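Local coordinates for alpha-hemoglobin-stabilizing protein (Homo sapiens, PDB 1Z8U), which acts as an erythroid chaperone that binds free alpha-hemoglobin and keeps it from aggregating and precipitating, at residues Ala2-Ile11 with Gln55-Ala66. The protein carries 1 engineered substitution. Sequence-based numbering, arbitrary orientation.
Sequences ALLKANKDLI and QVTGEPQERDKA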
loop_
_atom_site.group_PDB
_atom_site.type_symbol
_atom_site.label_atom_id
_atom_site.label_comp_id
_atom_site.label_asym_id
_atom_site.label_seq_id
_atom_site.Cartn_x
_atom_site.Cartn_y
_atom_site.Cartn_z
ATOM N N ALA A 2 -22.421 4.530 22.549
ATOM C CA ALA A 2 -22.756 5.837 23.183
ATOM C C ALA A 2 -21.761 6.936 22.813
ATOM O O ALA A 2 -21.531 7.858 23.600
ATOM C CB ALA A 2 -22.817 5.681 24.699
ATOM N N LEU A 3 -21.170 6.838 21.622
ATOM C CA LEU A 3 -20.223 7.856 21.174
ATOM C C LEU A 3 -20.841 8.809 20.152
ATOM O O LEU A 3 -20.518 9.996 20.156
ATOM C CB LEU A 3 -18.935 7.232 20.606
ATOM C CG LEU A 3 -18.926 6.044 19.646
ATOM C CD1 LEU A 3 -19.314 4.793 20.408
ATOM C CD2 LEU A 3 -19.850 6.294 18.472
ATOM N N LEU A 4 -21.725 8.299 19.291
ATOM C CA LEU A 4 -22.394 9.130 18.288
ATOM C C LEU A 4 -22.844 8.305 17.094
ATOM O O LEU A 4 -22.042 7.612 16.468
ATOM C CB LEU A 4 -21.468 10.251 17.811
ATOM C CG LEU A 4 -22.110 11.592 17.456
ATOM C CD1 LEU A 4 -21.014 12.581 17.105
ATOM C CD2 LEU A 4 -23.082 11.430 16.300
ATOM N N LYS A 5 -24.131 8.395 16.766
ATOM C CA LYS A 5 -24.707 7.647 15.649
ATOM C C LYS A 5 -23.990 7.883 14.320
ATOM O O LYS A 5 -24.164 7.114 13.373
ATOM C CB LYS A 5 -26.193 7.990 15.493
ATOM C CG LYS A 5 -27.091 6.777 15.245
ATOM C CD LYS A 5 -27.096 5.845 16.458
ATOM C CE LYS A 5 -28.080 4.692 16.294
ATOM N NZ LYS A 5 -28.097 3.795 17.486
ATOM N N ALA A 6 -23.192 8.942 14.252
ATOM C CA ALA A 6 -22.441 9.266 13.045
ATOM C C ALA A 6 -21.137 8.474 13.018
ATOM O O ALA A 6 -20.950 7.589 12.183
ATOM C CB ALA A 6 -22.149 10.757 12.995
ATOM N N ASN A 7 -20.242 8.789 13.947
ATOM C CA ASN A 7 -18.960 8.103 14.031
ATOM C C ASN A 7 -19.109 6.621 14.366
ATOM O O ASN A 7 -18.170 5.845 14.189
ATOM C CB ASN A 7 -18.067 8.769 15.076
ATOM C CG ASN A 7 -17.925 10.257 14.852
ATOM O OD1 ASN A 7 -17.823 10.711 13.717
ATOM N ND2 ASN A 7 -17.908 11.024 15.935
ATOM N N LYS A 8 -20.285 6.228 14.848
ATOM C CA LYS A 8 -20.540 4.835 15.205
ATOM C C LYS A 8 -20.467 3.949 13.966
ATOM O O LYS A 8 -19.875 2.867 13.993
ATOM C CB LYS A 8 -21.922 4.694 15.857
ATOM C CG LYS A 8 -22.250 3.286 16.358
ATOM C CD LYS A 8 -21.348 2.861 17.520
ATOM C CE LYS A 8 -21.705 3.564 18.825
ATOM N NZ LYS A 8 -22.964 3.066 19.450
ATOM N N ASP A 9 -21.070 4.421 12.881
ATOM C CA ASP A 9 -21.085 3.683 11.624
ATOM C C ASP A 9 -19.777 3.884 10.853
ATOM O O ASP A 9 -19.290 2.973 10.181
ATOM C CB ASP A 9 -22.279 4.137 10.782
ATOM C CG ASP A 9 -23.604 3.958 11.510
ATOM O OD1 ASP A 9 -23.949 2.806 11.853
ATOM O OD2 ASP A 9 -24.300 4.971 11.742
ATOM N N LEU A 10 -19.217 5.084 10.960
ATOM C CA LEU A 10 -17.960 5.420 10.301
ATOM C C LEU A 10 -16.921 4.369 10.703
ATOM O O LEU A 10 -16.238 3.794 9.860
ATOM C CB LEU A 10 -17.504 6.807 10.760
ATOM C CG LEU A 10 -16.510 7.593 9.905
ATOM C CD1 LEU A 10 -17.203 8.067 8.631
ATOM C CD2 LEU A 10 -15.984 8.784 10.697
ATOM N N ILE A 11 -16.817 4.125 12.003
ATOM C CA ILE A 11 -15.883 3.146 12.543
ATOM C C ILE A 11 -16.203 1.745 12.013
ATOM O O ILE A 11 -15.315 0.904 11.853
ATOM C CB ILE A 11 -15.949 3.133 14.089
ATOM C CG1 ILE A 11 -15.575 4.518 14.626
ATOM C CG2 ILE A 11 -15.016 2.070 14.655
ATOM C CD1 ILE A 11 -15.630 4.632 16.142
ATOM N N GLN A 55 -12.882 12.246 9.079
ATOM C CA GLN A 55 -14.258 11.793 8.924
ATOM C C GLN A 55 -15.035 11.805 10.235
ATOM O O GLN A 55 -16.254 11.963 10.234
ATOM C CB GLN A 55 -14.275 10.388 8.326
ATOM C CG GLN A 55 -13.526 10.296 7.013
ATOM C CD GLN A 55 -14.102 11.213 5.949
ATOM O OE1 GLN A 55 -13.420 11.569 4.989
ATOM N NE2 GLN A 55 -15.365 11.590 6.108
ATOM N N VAL A 56 -14.335 11.629 11.351
ATOM C CA VAL A 56 -14.989 11.642 12.656
ATOM C C VAL A 56 -15.650 12.994 12.842
ATOM O O VAL A 56 -15.106 14.026 12.438
ATOM C CB VAL A 56 -13.989 11.415 13.819
ATOM C CG1 VAL A 56 -13.648 9.947 13.935
ATOM C CG2 VAL A 56 -12.725 12.231 13.592
ATOM N N THR A 57 -16.828 12.983 13.451
ATOM C CA THR A 57 -17.580 14.203 13.682
ATOM C C THR A 57 -17.908 14.388 15.156
ATOM O O THR A 57 -17.971 13.424 15.917
ATOM C CB THR A 57 -18.887 14.203 12.857
ATOM O OG1 THR A 57 -19.785 15.186 13.381
ATOM C CG2 THR A 57 -19.548 12.839 12.894
ATOM N N GLY A 58 -18.103 15.641 15.553
ATOM C CA GLY A 58 -18.427 15.937 16.935
ATOM C C GLY A 58 -17.445 16.881 17.599
ATOM O O GLY A 58 -16.773 17.678 16.935
ATOM N N GLU A 59 -17.363 16.783 18.923
ATOM C CA GLU A 59 -16.473 17.625 19.715
ATOM C C GLU A 59 -15.213 16.844 20.089
ATOM O O GLU A 59 -15.240 15.616 20.184
ATOM C CB GLU A 59 -17.188 18.094 20.991
ATOM C CG GLU A 59 -18.581 18.699 20.775
ATOM C CD GLU A 59 -18.565 20.001 19.989
ATOM O OE1 GLU A 59 -19.657 20.553 19.738
ATOM O OE2 GLU A 59 -17.468 20.475 19.623
ATOM N N PRO A 60 -14.094 17.554 20.316
ATOM C CA PRO A 60 -12.810 16.953 20.682
ATOM C C PRO A 60 -12.906 15.714 21.576
ATOM O O PRO A 60 -12.301 14.684 21.289
ATOM C CB PRO A 60 -12.084 18.110 21.354
ATOM C CG PRO A 60 -12.502 19.259 20.501
ATOM C CD PRO A 60 -13.997 19.026 20.335
ATOM N N GLN A 61 -13.668 15.816 22.658
ATOM C CA GLN A 61 -13.832 14.695 23.575
ATOM C C GLN A 61 -14.285 13.440 22.844
ATOM O O GLN A 61 -13.701 12.369 23.007
ATOM C CB GLN A 61 -14.847 15.049 24.669
ATOM C CG GLN A 61 -15.351 13.850 25.471
ATOM C CD GLN A 61 -16.518 13.131 24.802
ATOM O OE1 GLN A 61 -16.828 11.985 25.129
ATOM N NE2 GLN A 61 -17.178 13.812 23.872
ATOM N N GLU A 62 -15.330 13.581 22.037
ATOM C CA GLU A 62 -15.879 12.457 21.292
ATOM C C GLU A 62 -15.004 12.141 20.088
ATOM O O GLU A 62 -14.949 11.004 19.620
ATOM C CB GLU A 62 -17.306 12.786 20.841
ATOM C CG GLU A 62 -18.138 11.572 20.472
ATOM C CD GLU A 62 -17.794 11.008 19.111
ATOM O OE1 GLU A 62 -18.212 9.868 18.823
ATOM O OE2 GLU A 62 -17.116 11.707 18.328
ATOM N N ARG A 63 -14.312 13.163 19.599
ATOM C CA ARG A 63 -13.429 13.025 18.450
ATOM C C ARG A 63 -12.362 11.967 18.730
ATOM O O ARG A 63 -12.302 10.937 18.054
ATOM C CB ARG A 63 -12.778 14.380 18.152
ATOM C CG ARG A 63 -12.129 14.501 16.790
ATOM C CD ARG A 63 -11.760 15.950 16.498
ATOM N NE ARG A 63 -11.255 16.122 15.139
ATOM C CZ ARG A 63 -10.899 17.291 14.616
ATOM N NH1 ARG A 63 -10.993 18.400 15.338
ATOM N NH2 ARG A 63 -10.448 17.351 13.370
ATOM N N ASP A 64 -11.531 12.223 19.737
ATOM C CA ASP A 64 -10.465 11.300 20.109
ATOM C C ASP A 64 -11.039 9.952 20.526
ATOM O O ASP A 64 -10.370 8.926 20.419
ATOM C CB ASP A 64 -9.636 11.874 21.266
ATOM C CG ASP A 64 -9.019 13.229 20.938
ATOM O OD1 ASP A 64 -8.289 13.331 19.929
ATOM O OD2 ASP A 64 -9.256 14.194 21.693
ATOM N N LYS A 65 -12.282 9.961 20.998
ATOM C CA LYS A 65 -12.948 8.742 21.448
ATOM C C LYS A 65 -13.276 7.788 20.305
ATOM O O LYS A 65 -13.110 6.576 20.435
ATOM C CB LYS A 65 -14.235 9.087 22.204
ATOM C CG LYS A 65 -15.004 7.858 22.677
ATOM C CD LYS A 65 -16.278 8.219 23.430
ATOM C CE LYS A 65 -17.012 6.958 23.877
ATOM N NZ LYS A 65 -18.270 7.256 24.609
ATOM N N ALA A 66 -13.750 8.338 19.192
ATOM C CA ALA A 66 -14.100 7.530 18.030
ATOM C C ALA A 66 -12.862 6.852 17.450
ATOM O O ALA A 66 -12.868 5.650 17.183
ATOM C CB ALA A 66 -14.762 8.401 16.971
#
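Asn7 reaches from helix 5-23 with its carboxamide against Thr57 and Glu62. Its ND2 gives one nearly straight bond to Glu62 OE1 (3.1 Å), lying in the amide plane and meeting the syn side of the carboxylate 24° out of plane, and a second, very short in the model, to Thr57 O (2.4 Å). Thr57 N donates in turn to Asn7 OD1, a bond whose length is doubtful because OD1 is modelled too close to a neighbour. Pairing with both backbone polar groups of Thr57 is consistent with the modelled amide orientation. Glu62 gets there with CG anti to its backbone N (chi1 -161°) and a bend at chi2; an alanine here would probably cost Asn7 ND2 its carboxylate acceptor and open a gap beside Leu3 and Leu4. In this three-helix bundle, these bonds tie the start of helix 5-23 to the loop before helix 60-86 and to its first turn; segments 5-11 and 60-66 run nearly parallel (16°), their axes 10.7 Å apart. Beyond them, Asn7 CB packs on Ala66 CB (3.8 Å), and Leu10 CD2 presses against Gln55 CB (3.3 Å). Ile11 CD1 touches Ala66 CB, its side chain also meeting Leu70. Extended Lys65 lays CE along Leu3 CB (3.8 Å).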